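PDB 6E7E: inclusion membrane protein A from Chlamydia trachomatis, which probably promotes the homotypic fusion of chlamydial inclusions as a SNARE-like membrane protein, the chain here being its helical soluble domain. Local coordinates for residues K19-M24 against S99-I104; Q29-H34 against L110-R115; K44-V49 against E129-I134. The protein carries 2 engineered substitutions. All blocks are in the same frame, centred on the assembly; numbering follows the deposited sequence.

Overall arrangement
In each contact the two segments run in roughly the same direction within one long helical bundle. Contact 1 lies near its middle, its centre about 7 Å from the centre of the chain, while the centres of contacts 2 and 3 lie about 19 and 20 Å from that point on the same side. Contacts 1 and 2 share helix 4-38, which meets helix 87-107 and then helix 110-119; contact 3 pairs helix 44-57 with helix 125-165. Contact 3 is the buried one, and its leucines touch F32 and V114 of contact 2. Contacts 1 and 2 are partly buried. Contacts 1 and 3 each combine aliphatic packing with a direct salt bridge, whereas contact 2 relies on water-mediated links, with E31 and F32 against an alanine.

Contact 1 (K19-M24 against S99-I104); sequences KEINFM and SLREEI
E20 and R101 supply the electrostatic part of this contact. R101 NH2 donates to E20 OE1 over 2.9 Å with an N-H...O angle of 161°, while NH1 adds a weak, more bent bond of 3.3 Å to the same oxygen. OE1 lies at the edge of the guanidinium, near its plane, but is approached from above the carboxylate plane; the two flat groups stand 86° apart, so this is not the side-by-side, two-oxygen pairing of the two groups. S17 OG also bonds R101 NH2 and helps to fix the head group.

The apolar part is built by I21, M24, L100 and I104. I21 CD1 rests 4.0 Å from L100 CB and also touches R101 CG, so the methylene stem of the arginine serves as greasy surface. I21 CG2 meets I104 CD1 at 4.0 Å. M24 is extended as far as its sulfur, which lies 4.0 Å from I104 CG2; the bend at chi3 (-85°) then turns CE toward R101, 3.8 Å from NH1. Branched isoleucines suit the buried seam between helices 4-38 and 87-107, two near-parallel members of the soluble domain's long helical bundle, and L100 continues it onto helix 125-165 at L138 and L145.

An ion pair at the surface thus flanks an aliphatic seam, and the long arginine, greasy in its stem and charged at its end, belongs to both.

Contact 2 (Q29-H34 against L110-R115); sequences QKEFLH and LAEEVR
The carboxylate of E31 lies against the methyl group of A111, with E31 CD 3.4 Å from A111 CB. The side chain reaches there because its CG is anti to the backbone N (chi1 -169°) and the chain stays extended beyond it, carrying the acid straight across to helix 110-119. Alanine suits this place, since its small side chain lets the acid come near enough for single waters to bridge it to the backbone amides. One water bonds E31 OE1 and accepts from A111 N at 2.9 Å. A second donates to E31 OE2 and accepts from E112 N at 3.0 Å.

F32 CZ also meets the A111 methyl, 4.1 Å from CB and from a direction about at right angles to E31. This ring is buried, stacked with F53 and touching L131, so it ties helix 4-38 to the bundle interior.

One turn further along helix 110-119, R115 has H34 CB at the edge of its guanidinium, 3.8 Å from NH2. Its NE is paired with E38 on helix 4-38. The ion pair between E31 and R115 is long, and the model places R115 NH1 and E112 OE2 doubtfully.

Both bridged amides belong to the first turn of helix 110-119, so the negative charge of E31 probably interacts favourably with the helix dipole through water.

Contact 3 (K44-V49 against E129-I134); sequences KDLSAV and EELKTI
K132 reaches across to V49 and D45 with a fully extended chain. Its CG is anti to the carbonyl carbon (chi1 -71°), which directs the chain from CB toward helix 44-57. CG packs 3.9 Å from V49 CG2, the two side chains crossing at about a right angle. Further out, CE passes 3.4 Å from D45 OD2 and close to OD1 as well. At the tip, NZ donates to D45 OD2 over 2.8 Å, on the syn side and 19° out of the carboxylate plane, in a salt bridge. A water 2.6 Å from D45 OD1 donates to that oxygen and accepts a weak bond from NZ, so both carboxylate oxygens are engaged.

This is a side-by-side pair of helices in the long helical bundle of the soluble domain, with their N-to-C directions 22° apart, and the lysine suits the partly exposed border of the buried seam. Beside the ion pair, toward the bundle interior, the seam is aliphatic: L46 CD1 meets L131 CD1 at 3.6 Å, and V49 CG2 lies 4.1 Å from L131 CB. A beta-branched valine fits where the backbones come near, while the longer leucines fill the interior, L46 reaching V114 and L131 reaching L107 and L110.

Contact 1 (K19-M24 against S99-I104)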
ATOM      1  N   LYS A  19       7.833  -0.980   0.824  1.00  8.73           N
ATOM      2  CA  LYS A  19       8.154  -2.399   0.654  1.00  9.82           C
ATOM      3  C   LYS A  19       7.904  -3.139   1.967  1.00  9.30           C
ATOM      4  O   LYS A  19       7.445  -4.290   1.933  1.00  9.98           O
ATOM      5  CB  LYS A  19       9.593  -2.568   0.191  1.00 10.68           C
ATOM      6  CG  LYS A  19       9.801  -2.135  -1.253  1.00 12.51           C
ATOM      7  CD  LYS A  19      11.237  -2.241  -1.690  1.00 16.37           C
ATOM      8  CE  LYS A  19      11.404  -1.900  -3.144  1.00 19.84           C
ATOM      9  NZ  LYS A  19      12.806  -2.055  -3.586  1.00 29.73           N
ATOM     10  N   GLU A  20       8.181  -2.524   3.107  1.00  8.71           N
ATOM     11  CA  GLU A  20       7.839  -3.162   4.396  1.00  8.88           C
ATOM     12  C   GLU A  20       6.328  -3.288   4.549  1.00  8.40           C
ATOM     13  O   GLU A  20       5.823  -4.329   4.997  1.00  8.99           O
ATOM     14  CB  GLU A  20       8.402  -2.349   5.553  1.00  9.90           C
ATOM     15  CG  GLU A  20       9.910  -2.308   5.582  1.00 11.44           C
ATOM     16  CD  GLU A  20      10.470  -1.779   6.870  1.00 17.33           C
ATOM     17  OE1 GLU A  20       9.716  -1.139   7.621  1.00 19.39           O
ATOM     18  OE2 GLU A  20      11.632  -2.078   7.145  1.00 26.78           O
ATOM     19  N   ILE A  21       5.608  -2.237   4.206  1.00  8.49           N
ATOM     20  CA  ILE A  21       4.134  -2.223   4.265  1.00  8.71           C
ATOM     21  C   ILE A  21       3.607  -3.318   3.353  1.00  9.12           C
ATOM     22  O   ILE A  21       2.704  -4.062   3.736  1.00  9.15           O
ATOM     23  CB  ILE A  21       3.612  -0.828   3.905  1.00  9.23           C
ATOM     24  CG1 ILE A  21       3.884   0.175   5.022  1.00  9.91           C
ATOM     25  CG2 ILE A  21       2.145  -0.880   3.533  1.00  9.73           C
ATOM     26  CD1 ILE A  21       3.781   1.619   4.544  1.00 11.06           C
ATOM     27  N   ASN A  22       4.143  -3.424   2.148  1.00  8.96           N
ATOM     28  CA  ASN A  22       3.697  -4.471   1.210  1.00 10.08           C
ATOM     29  C   ASN A  22       3.854  -5.849   1.833  1.00  9.34           C
ATOM     30  O   ASN A  22       2.958  -6.685   1.773  1.00  9.91           O
ATOM     31  CB  ASN A  22       4.531  -4.370  -0.065  1.00 11.27           C
ATOM     32  CG  ASN A  22       4.172  -5.422  -1.083  1.00 12.69           C
ATOM     33  OD1 ASN A  22       4.993  -6.265  -1.456  1.00 17.60           O
ATOM     34  ND2 ASN A  22       2.929  -5.444  -1.476  1.00 15.01           N
ATOM     35  N   PHE A  23       5.017  -6.102   2.410  1.00  8.98           N
ATOM     36  CA  PHE A  23       5.262  -7.427   3.011  1.00  9.27           C
ATOM     37  C   PHE A  23       4.273  -7.656   4.157  1.00  8.60           C
ATOM     38  O   PHE A  23       3.645  -8.719   4.240  1.00  9.37           O
ATOM     39  CB  PHE A  23       6.697  -7.551   3.517  1.00 10.02           C
ATOM     40  CG  PHE A  23       6.867  -8.890   4.167  1.00  9.88           C
ATOM     41  CD1 PHE A  23       6.959 -10.049   3.409  1.00 11.26           C
ATOM     42  CD2 PHE A  23       6.754  -8.997   5.544  1.00  9.96           C
ATOM     43  CE1 PHE A  23       6.971 -11.284   4.039  1.00 12.43           C
ATOM     44  CE2 PHE A  23       6.785 -10.239   6.155  1.00 10.44           C
ATOM     45  CZ  PHE A  23       6.920 -11.374   5.407  1.00 11.87           C
ATOM     46  N   MET A  24       4.127  -6.693   5.048  1.00  8.78           N
ATOM     47  CA  MET A  24       3.218  -6.871   6.197  1.00  8.79           C
ATOM     48  C   MET A  24       1.785  -7.054   5.721  1.00  9.11           C
ATOM     49  O   MET A  24       1.067  -7.915   6.280  1.00  9.51           O
ATOM     50  CB  MET A  24       3.313  -5.693   7.156  1.00  8.86           C
ATOM     51  CG  MET A  24       4.621  -5.701   7.898  1.00  9.44           C
ATOM     52  SD  MET A  24       4.680  -4.399   9.170  1.00 11.39           S
ATOM     53  CE  MET A  24       5.228  -3.009   8.214  1.00 12.68           C
ATOM     54  N   SER A  99       0.056   6.671   7.384  1.00  8.94           N
ATOM     55  CA  SER A  99      -1.317   6.195   7.610  1.00  9.67           C
ATOM     56  C   SER A  99      -1.396   4.692   7.410  1.00  9.14           C
ATOM     57  O   SER A  99      -2.050   3.994   8.212  1.00  9.62           O
ATOM     58  CB  SER A  99      -2.244   6.919   6.725  1.00 11.61           C
ATOM     59  OG  SER A  99      -3.560   6.514   7.008  1.00 19.18           O
ATOM     60  N   LEU A 100      -0.769   4.161   6.382  1.00  9.00           N
ATOM     61  CA  LEU A 100      -0.772   2.703   6.150  1.00  9.58           C
ATOM     62  C   LEU A 100      -0.095   1.974   7.309  1.00  9.33           C
ATOM     63  O   LEU A 100      -0.587   0.922   7.711  1.00 10.11           O
ATOM     64  CB  LEU A 100      -0.106   2.405   4.805  1.00  9.67           C
ATOM     65  CG  LEU A 100      -0.939   2.795   3.596  1.00 10.77           C
ATOM     66  CD1 LEU A 100      -0.068   2.828   2.343  1.00 12.87           C
ATOM     67  CD2 LEU A 100      -2.122   1.859   3.396  1.00 13.30           C
ATOM     68  N   ARG A 101       1.006   2.514   7.806  1.00  9.63           N
ATOM     69  CA  ARG A 101       1.681   1.863   8.935  1.00 10.43           C
ATOM     70  C   ARG A 101       0.733   1.830  10.126  1.00  9.86           C
ATOM     71  O   ARG A 101       0.724   0.823  10.848  1.00 10.68           O
ATOM     72  CB  ARG A 101       2.952   2.628   9.275  1.00 13.65           C
ATOM     73  CG  ARG A 101       4.175   2.285   8.450  1.00 17.47           C
ATOM     74  CD  ARG A 101       5.447   2.730   9.139  1.00 20.43           C
ATOM     75  NE  ARG A 101       6.654   2.589   8.328  1.00 22.86           N
ATOM     76  CZ  ARG A 101       7.335   1.454   8.143  1.00 20.61           C
ATOM     77  NH1 ARG A 101       6.914   0.320   8.679  1.00 22.04           N
ATOM     78  NH2 ARG A 101       8.457   1.468   7.452  1.00 19.44           N
ATOM     79  N   GLU A 102       0.010   2.901  10.374  1.00 10.23           N
ATOM     80  CA  GLU A 102      -0.912   2.911  11.532  1.00 11.39           C
ATOM     81  C   GLU A 102      -2.069   1.940  11.303  1.00 10.82           C
ATOM     82  O   GLU A 102      -2.476   1.267  12.272  1.00 12.31           O
ATOM     83  CB  GLU A 102      -1.392   4.322  11.823  1.00 13.58           C
ATOM     84  CG  GLU A 102      -0.322   5.194  12.450  1.00 16.70           C
ATOM     85  CD  GLU A 102      -0.005   4.752  13.862  1.00 26.05           C
ATOM     86  OE1 GLU A 102      -0.792   5.086  14.762  1.00 28.64           O
ATOM     87  OE2 GLU A 102       0.962   3.993  14.049  1.00 32.33           O
ATOM     88  N   GLU A 103      -2.600   1.827  10.085  1.00 10.85           N
ATOM     89  CA  GLU A 103      -3.657   0.820   9.827  1.00 11.95           C
ATOM     90  C   GLU A 103      -3.118  -0.567  10.149  1.00 10.53           C
ATOM     91  O   GLU A 103      -3.831  -1.370  10.767  1.00 12.23           O
ATOM     92  CB  GLU A 103      -4.142   0.864   8.393  1.00 15.63           C
ATOM     93  CG  GLU A 103      -4.881   2.133   8.011  1.00 19.23           C
ATOM     94  CD  GLU A 103      -6.123   2.483   8.821  1.00 23.24           C
ATOM     95  OE1 GLU A 103      -6.758   1.589   9.398  1.00 24.40           O
ATOM     96  OE2 GLU A 103      -6.491   3.668   8.824  1.00 32.52           O
ATOM     97  N   ILE A 104      -1.905  -0.870   9.742  1.00  9.98           N
ATOM     98  CA  ILE A 104      -1.290  -2.189  10.055  1.00 10.23           C
ATOM     99  C   ILE A 104      -1.215  -2.362  11.563  1.00  9.83           C
ATOM    100  O   ILE A 104      -1.518  -3.436  12.067  1.00 10.71           O
ATOM    101  CB  ILE A 104       0.100  -2.328   9.408  1.00 10.80           C
ATOM    102  CG1 ILE A 104      -0.045  -2.481   7.899  1.00 12.16           C
ATOM    103  CG2 ILE A 104       0.890  -3.483  10.018  1.00 11.38           C
ATOM    104  CD1 ILE A 104       1.257  -2.255   7.165  1.00 13.56           C
TER

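Contact 2 (Q29-H34 against L110-R115)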
ATOM      1  N   GLN A  29      -3.014 -10.286   4.657  1.00 10.18           N
ATOM      2  CA  GLN A  29      -3.911 -10.801   3.606  1.00 10.83           C
ATOM      3  C   GLN A  29      -4.102 -12.303   3.814  1.00  9.90           C
ATOM      4  O   GLN A  29      -5.222 -12.808   3.756  1.00 10.82           O
ATOM      5  CB  GLN A  29      -3.277 -10.488   2.257  1.00 12.78           C
ATOM      6  CG  GLN A  29      -4.179 -10.879   1.129  1.00 14.83           C
ATOM      7  CD  GLN A  29      -3.487 -10.900  -0.195  1.00 15.68           C
ATOM      8  OE1 GLN A  29      -2.281 -11.116  -0.306  1.00 21.80           O
ATOM      9  NE2 GLN A  29      -4.279 -10.703  -1.221  1.00 17.55           N
ATOM     10  N   LYS A  30      -3.004 -13.023   3.971  1.00 10.22           N
ATOM     11  CA  LYS A  30      -3.067 -14.484   4.138  1.00 10.99           C
ATOM     12  C   LYS A  30      -3.799 -14.842   5.438  1.00  9.84           C
ATOM     13  O   LYS A  30      -4.580 -15.801   5.468  1.00 10.63           O
ATOM     14  CB  LYS A  30      -1.656 -15.069   4.130  1.00 13.19           C
ATOM     15  CG  LYS A  30      -1.572 -16.582   4.112  1.00 18.10           C
ATOM     16  CD  LYS A  30      -0.211 -17.076   3.712  1.00 21.40           C
ATOM     17  CE  LYS A  30       0.760 -16.955   4.857  1.00 25.10           C
ATOM     18  NZ  LYS A  30       1.990 -17.721   4.584  1.00 21.62           N
ATOM     19  N   GLU A  31      -3.548 -14.075   6.488  1.00  9.75           N
ATOM     20  CA  GLU A  31      -4.222 -14.315   7.775  1.00 10.28           C
ATOM     21  C   GLU A  31      -5.739 -14.184   7.608  1.00  9.58           C
ATOM     22  O   GLU A  31      -6.491 -14.997   8.155  1.00 10.08           O
ATOM     23  CB  GLU A  31      -3.706 -13.330   8.810  1.00 12.02           C
ATOM     24  CG  GLU A  31      -4.121 -13.653  10.214  1.00 15.03           C
ATOM     25  CD  GLU A  31      -3.494 -12.772  11.292  1.00 18.59           C
ATOM     26  OE1 GLU A  31      -3.210 -11.584  10.999  1.00 21.47           O
ATOM     27  OE2 GLU A  31      -3.325 -13.236  12.446  1.00 22.78           O
ATOM     28  N   PHE A  32      -6.197 -13.177   6.872  1.00  9.23           N
ATOM     29  CA  PHE A  32      -7.653 -12.981   6.677  1.00  9.55           C
ATOM     30  C   PHE A  32      -8.218 -13.999   5.695  1.00  9.27           C
ATOM     31  O   PHE A  32      -9.384 -14.353   5.871  1.00  9.67           O
ATOM     32  CB  PHE A  32      -7.970 -11.526   6.324  1.00 10.21           C
ATOM     33  CG  PHE A  32      -7.933 -10.678   7.571  1.00 10.64           C
ATOM     34  CD1 PHE A  32      -8.981 -10.741   8.475  1.00 10.92           C
ATOM     35  CD2 PHE A  32      -6.836  -9.913   7.903  1.00 13.55           C
ATOM     36  CE1 PHE A  32      -8.931 -10.063   9.679  1.00 12.73           C
ATOM     37  CE2 PHE A  32      -6.782  -9.245   9.109  1.00 15.88           C
ATOM     38  CZ  PHE A  32      -7.823  -9.331   9.989  1.00 14.60           C
ATOM     39  N   LEU A  33      -7.438 -14.522   4.765  1.00  9.70           N
ATOM     40  CA  LEU A  33      -7.921 -15.653   3.950  1.00 10.27           C
ATOM     41  C   LEU A  33      -8.191 -16.848   4.864  1.00  9.67           C
ATOM     42  O   LEU A  33      -9.243 -17.475   4.796  1.00 10.80           O
ATOM     43  CB  LEU A  33      -6.895 -16.026   2.890  1.00 11.01           C
ATOM     44  CG  LEU A  33      -7.298 -17.199   2.009  1.00 11.89           C
ATOM     45  CD1 LEU A  33      -8.575 -16.894   1.243  1.00 14.97           C
ATOM     46  CD2 LEU A  33      -6.166 -17.482   1.040  1.00 14.32           C
ATOM     47  N   HIS A  34      -7.237 -17.172   5.720  1.00  9.84           N
ATOM     48  CA  HIS A  34      -7.442 -18.249   6.714  1.00 10.37           C
ATOM     49  C   HIS A  34      -8.710 -17.981   7.524  1.00 10.35           C
ATOM     50  O   HIS A  34      -9.541 -18.862   7.664  1.00 12.14           O
ATOM     51  CB  HIS A  34      -6.237 -18.365   7.639  1.00 10.81           C
ATOM     52  CG  HIS A  34      -5.115 -19.202   7.128  1.00 10.42           C
ATOM     53  ND1 HIS A  34      -4.041 -18.823   6.335  1.00 13.90           N
ATOM     54  CD2 HIS A  34      -4.914 -20.504   7.404  1.00  9.21           C
ATOM     55  CE1 HIS A  34      -3.253 -19.886   6.189  1.00 10.83           C
ATOM     56  NE2 HIS A  34      -3.784 -20.912   6.805  1.00 13.98           N
ATOM     57  N   LEU A 110      -5.955  -8.305  15.342  1.00  9.43           N
ATOM     58  CA  LEU A 110      -7.410  -8.569  15.344  1.00 10.25           C
ATOM     59  C   LEU A 110      -7.803  -9.975  14.894  1.00 10.56           C
ATOM     60  O   LEU A 110      -8.750 -10.508  15.467  1.00 11.85           O
ATOM     61  CB  LEU A 110      -8.099  -7.505  14.498  1.00 12.11           C
ATOM     62  CG  LEU A 110      -7.966  -6.088  15.070  1.00 15.90           C
ATOM     63  CD1 LEU A 110      -8.766  -5.138  14.201  1.00 15.54           C
ATOM     64  CD2 LEU A 110      -8.331  -5.945  16.543  1.00 19.18           C
ATOM     65  N   ALA A 111      -7.105 -10.622  13.983  1.00 10.74           N
ATOM     66  CA  ALA A 111      -7.506 -11.978  13.580  1.00 12.40           C
ATOM     67  C   ALA A 111      -7.358 -12.922  14.779  1.00 12.02           C
ATOM     68  O   ALA A 111      -8.244 -13.741  15.047  1.00 12.96           O
ATOM     69  CB  ALA A 111      -6.685 -12.456  12.409  1.00 14.37           C
ATOM     70  N   GLU A 112      -6.206 -12.958  15.411  1.00 12.34           N
ATOM     71  CA  GLU A 112      -6.045 -13.839  16.597  1.00 13.37           C
ATOM     72  C   GLU A 112      -6.943 -13.326  17.728  1.00 12.33           C
ATOM     73  O   GLU A 112      -7.440 -14.158  18.498  1.00 13.97           O
ATOM     74  CB  GLU A 112      -4.584 -13.892  17.047  1.00 30.00           C
ATOM     75  CG  GLU A 112      -3.645 -14.532  16.037  1.00 30.00           C
ATOM     76  CD  GLU A 112      -3.854 -16.030  15.918  1.00 30.00           C
ATOM     77  OE1 GLU A 112      -4.073 -16.686  16.957  1.00 30.00           O
ATOM     78  OE2 GLU A 112      -3.800 -16.551  14.784  1.00 30.00           O
ATOM     79  N   GLU A 113      -7.319 -12.119  17.903  1.00 11.90           N
ATOM     80  CA  GLU A 113      -8.296 -11.721  18.927  1.00 12.67           C
ATOM     81  C   GLU A 113      -9.663 -12.323  18.597  1.00 11.65           C
ATOM     82  O   GLU A 113     -10.338 -12.815  19.503  1.00 12.41           O
ATOM     83  CB  GLU A 113      -8.338 -10.220  19.126  1.00 14.06           C
ATOM     84  CG  GLU A 113      -9.341  -9.788  20.179  1.00 15.47           C
ATOM     85  CD  GLU A 113      -9.134 -10.265  21.608  1.00 17.46           C
ATOM     86  OE1 GLU A 113      -8.096 -10.908  21.896  1.00 17.38           O
ATOM     87  OE2 GLU A 113     -10.003  -9.957  22.447  1.00 18.50           O
ATOM     88  N   VAL A 114     -10.095 -12.306  17.345  1.00 11.11           N
ATOM     89  CA  VAL A 114     -11.361 -12.953  16.954  1.00 11.65           C
ATOM     90  C   VAL A 114     -11.299 -14.433  17.288  1.00 11.31           C
ATOM     91  O   VAL A 114     -12.273 -14.977  17.820  1.00 12.53           O
ATOM     92  CB  VAL A 114     -11.604 -12.756  15.457  1.00 13.82           C
ATOM     93  CG1 VAL A 114     -12.603 -13.739  14.905  1.00 14.78           C
ATOM     94  CG2 VAL A 114     -12.021 -11.333  15.174  1.00 14.65           C
ATOM     95  N   ARG A 115     -10.195 -15.089  16.954  1.00 11.81           N
ATOM     96  CA  ARG A 115     -10.090 -16.544  17.260  1.00 13.37           C
ATOM     97  C   ARG A 115     -10.195 -16.782  18.775  1.00 14.34           C
ATOM     98  O   ARG A 115     -10.902 -17.713  19.181  1.00 14.93           O
ATOM     99  CB  ARG A 115      -8.815 -17.154  16.687  1.00 30.00           C
ATOM    100  CG  ARG A 115      -8.788 -17.158  15.163  1.00 30.00           C
ATOM    101  CD  ARG A 115      -7.448 -17.736  14.780  1.00 30.00           C
ATOM    102  NE  ARG A 115      -7.307 -17.791  13.346  1.00 30.00           N
ATOM    103  CZ  ARG A 115      -6.368 -17.197  12.643  1.00 30.00           C
ATOM    104  NH1 ARG A 115      -5.443 -16.458  13.231  1.00 30.00           N
ATOM    105  NH2 ARG A 115      -6.407 -17.283  11.326  1.00 30.00           N
TER
HETATM  106  O   HOH W   1      -5.038  -9.598  12.241  1.00 13.17           O
HETATM  107  O   HOH W   2      -3.714 -11.511  14.690  1.00 13.75           O

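Contact 3 (K44-V49 against E129-I134)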
ATOM      1  N   LYS A  44     -20.931 -15.626   9.247  1.00 16.01           N
ATOM      2  CA  LYS A  44     -20.946 -15.223   7.825  1.00 16.77           C
ATOM      3  C   LYS A  44     -20.427 -13.785   7.671  1.00 15.25           C
ATOM      4  O   LYS A  44     -19.727 -13.508   6.701  1.00 15.67           O
ATOM      5  CB  LYS A  44     -22.346 -15.408   7.244  1.00 20.75           C
ATOM      6  CG  LYS A  44     -22.740 -16.864   7.060  1.00 23.84           C
ATOM      7  CD  LYS A  44     -22.116 -17.534   5.852  1.00 32.54           C
ATOM      8  CE  LYS A  44     -22.847 -18.788   5.405  1.00 32.68           C
ATOM      9  NZ  LYS A  44     -22.032 -19.597   4.466  1.00 35.38           N
ATOM     10  N   ASP A  45     -20.755 -12.886   8.589  1.00 16.40           N
ATOM     11  CA  ASP A  45     -20.351 -11.469   8.472  1.00 16.77           C
ATOM     12  C   ASP A  45     -18.834 -11.378   8.665  1.00 14.51           C
ATOM     13  O   ASP A  45     -18.153 -10.692   7.890  1.00 16.57           O
ATOM     14  CB  ASP A  45     -21.090 -10.588   9.469  1.00 18.57           C
ATOM     15  CG  ASP A  45     -21.256  -9.148   8.995  1.00 22.70           C
ATOM     16  OD1 ASP A  45     -21.043  -8.894   7.795  1.00 26.61           O
ATOM     17  OD2 ASP A  45     -21.558  -8.289   9.830  1.00 25.44           O
ATOM     18  N   LEU A  46     -18.278 -12.076   9.646  1.00 13.60           N
ATOM     19  CA  LEU A  46     -16.816 -12.086   9.833  1.00 12.75           C
ATOM     20  C   LEU A  46     -16.157 -12.685   8.594  1.00 12.72           C
ATOM     21  O   LEU A  46     -15.123 -12.201   8.153  1.00 11.92           O
ATOM     22  CB  LEU A  46     -16.444 -12.877  11.078  1.00 13.94           C
ATOM     23  CG  LEU A  46     -14.950 -13.046  11.296  1.00 16.02           C
ATOM     24  CD1 LEU A  46     -14.233 -11.703  11.459  1.00 14.83           C
ATOM     25  CD2 LEU A  46     -14.702 -13.940  12.483  1.00 20.54           C
ATOM     26  N   SER A  47     -16.722 -13.751   8.065  1.00 12.41           N
ATOM     27  CA  SER A  47     -16.109 -14.422   6.913  1.00 12.50           C
ATOM     28  C   SER A  47     -16.080 -13.458   5.719  1.00 12.10           C
ATOM     29  O   SER A  47     -15.076 -13.415   4.969  1.00 12.12           O
ATOM     30  CB  SER A  47     -16.837 -15.708   6.620  1.00 14.08           C
ATOM     31  OG  SER A  47     -16.287 -16.374   5.507  1.00 14.67           O
ATOM     32  N   ALA A  48     -17.156 -12.714   5.490  1.00 12.89           N
ATOM     33  CA  ALA A  48     -17.251 -11.790   4.337  1.00 13.52           C
ATOM     34  C   ALA A  48     -16.249 -10.644   4.510  1.00 11.85           C
ATOM     35  O   ALA A  48     -15.550 -10.291   3.542  1.00 12.45           O
ATOM     36  CB  ALA A  48     -18.662 -11.292   4.197  1.00 16.10           C
ATOM     37  N   VAL A  49     -16.169 -10.039   5.697  1.00 11.65           N
ATOM     38  CA  VAL A  49     -15.226  -8.913   5.872  1.00 10.71           C
ATOM     39  C   VAL A  49     -13.793  -9.432   5.712  1.00  9.74           C
ATOM     40  O   VAL A  49     -12.941  -8.726   5.170  1.00 10.63           O
ATOM     41  CB  VAL A  49     -15.425  -8.158   7.209  1.00 12.15           C
ATOM     42  CG1 VAL A  49     -15.064  -8.898   8.479  1.00 15.40           C
ATOM     43  CG2 VAL A  49     -14.590  -6.883   7.191  1.00 13.39           C
ATOM     44  N   GLU A 129     -17.208  -5.059  13.640  1.00 11.81           N
ATOM     45  CA  GLU A 129     -17.401  -3.629  13.327  1.00 12.43           C
ATOM     46  C   GLU A 129     -16.041  -2.941  13.194  1.00 11.18           C
ATOM     47  O   GLU A 129     -15.872  -2.119  12.285  1.00 11.51           O
ATOM     48  CB  GLU A 129     -18.246  -2.996  14.425  1.00 14.00           C
ATOM     49  CG  GLU A 129     -18.350  -1.503  14.297  1.00 16.75           C
ATOM     50  CD  GLU A 129     -18.936  -1.065  12.983  1.00 18.56           C
ATOM     51  OE1 GLU A 129     -19.587  -1.898  12.298  1.00 21.29           O
ATOM     52  OE2 GLU A 129     -18.734   0.104  12.653  1.00 22.06           O
ATOM     53  N   GLU A 130     -15.094  -3.272  14.062  1.00 11.09           N
ATOM     54  CA  GLU A 130     -13.756  -2.679  13.965  1.00 11.08           C
ATOM     55  C   GLU A 130     -13.112  -3.092  12.644  1.00  9.87           C
ATOM     56  O   GLU A 130     -12.475  -2.248  11.977  1.00 10.65           O
ATOM     57  CB  GLU A 130     -12.913  -3.108  15.149  1.00 13.39           C
ATOM     58  CG  GLU A 130     -11.563  -2.452  15.140  1.00 16.28           C
ATOM     59  CD  GLU A 130     -10.717  -2.710  16.367  1.00 21.58           C
ATOM     60  OE1 GLU A 130     -11.063  -3.620  17.134  1.00 26.16           O
ATOM     61  OE2 GLU A 130      -9.722  -1.985  16.562  1.00 31.26           O
ATOM     62  N   LEU A 131     -13.245  -4.338  12.262  1.00  9.27           N
ATOM     63  CA  LEU A 131     -12.658  -4.834  11.014  1.00  8.71           C
ATOM     64  C   LEU A 131     -13.262  -4.101   9.823  1.00  8.31           C
ATOM     65  O   LEU A 131     -12.525  -3.728   8.899  1.00  8.93           O
ATOM     66  CB  LEU A 131     -12.835  -6.341  10.895  1.00  8.71           C
ATOM     67  CG  LEU A 131     -11.905  -7.144  11.786  1.00 10.03           C
ATOM     68  CD1 LEU A 131     -12.368  -8.597  11.812  1.00 11.97           C
ATOM     69  CD2 LEU A 131     -10.473  -7.050  11.304  1.00 11.90           C
ATOM     70  N   LYS A 132     -14.568  -3.906   9.808  1.00  8.52           N
ATOM     71  CA  LYS A 132     -15.191  -3.197   8.686  1.00  8.87           C
ATOM     72  C   LYS A 132     -14.671  -1.764   8.615  1.00  8.86           C
ATOM     73  O   LYS A 132     -14.451  -1.228   7.504  1.00  9.45           O
ATOM     74  CB  LYS A 132     -16.699  -3.165   8.822  1.00  9.50           C
ATOM     75  CG  LYS A 132     -17.387  -4.493   8.601  1.00 10.41           C
ATOM     76  CD  LYS A 132     -18.848  -4.402   8.891  1.00 11.76           C
ATOM     77  CE  LYS A 132     -19.567  -5.722   8.748  1.00 14.47           C
ATOM     78  NZ  LYS A 132     -20.928  -5.648   9.337  1.00 17.10           N
ATOM     79  N   THR A 133     -14.457  -1.140   9.767  1.00  9.57           N
ATOM     80  CA  THR A 133     -13.978   0.258   9.803  1.00  9.73           C
ATOM     81  C   THR A 133     -12.548   0.321   9.263  1.00  9.20           C
ATOM     82  O   THR A 133     -12.229   1.242   8.467  1.00  9.94           O
ATOM     83  CB  THR A 133     -14.124   0.779  11.235  1.00 11.50           C
ATOM     84  OG1 THR A 133     -15.487   0.670  11.655  1.00 13.16           O
ATOM     85  CG2 THR A 133     -13.668   2.211  11.369  1.00 14.19           C
ATOM     86  N   ILE A 134     -11.687  -0.574   9.686  1.00  8.82           N
ATOM     87  CA  ILE A 134     -10.302  -0.605   9.173  1.00  8.79           C
ATOM     88  C   ILE A 134     -10.300  -0.932   7.684  1.00  8.61           C
ATOM     89  O   ILE A 134      -9.542  -0.317   6.927  1.00  9.30           O
ATOM     90  CB  ILE A 134      -9.440  -1.590   9.972  1.00  9.17           C
ATOM     91  CG1 ILE A 134      -9.314  -1.113  11.415  1.00 10.53           C
ATOM     92  CG2 ILE A 134      -8.088  -1.759   9.300  1.00 10.29           C
ATOM     93  CD1 ILE A 134      -8.799  -2.178  12.329  1.00 13.11           C
TER
HETATM   94  O   HOH W   3     -21.781  -6.824   6.341  1.00 27.18           O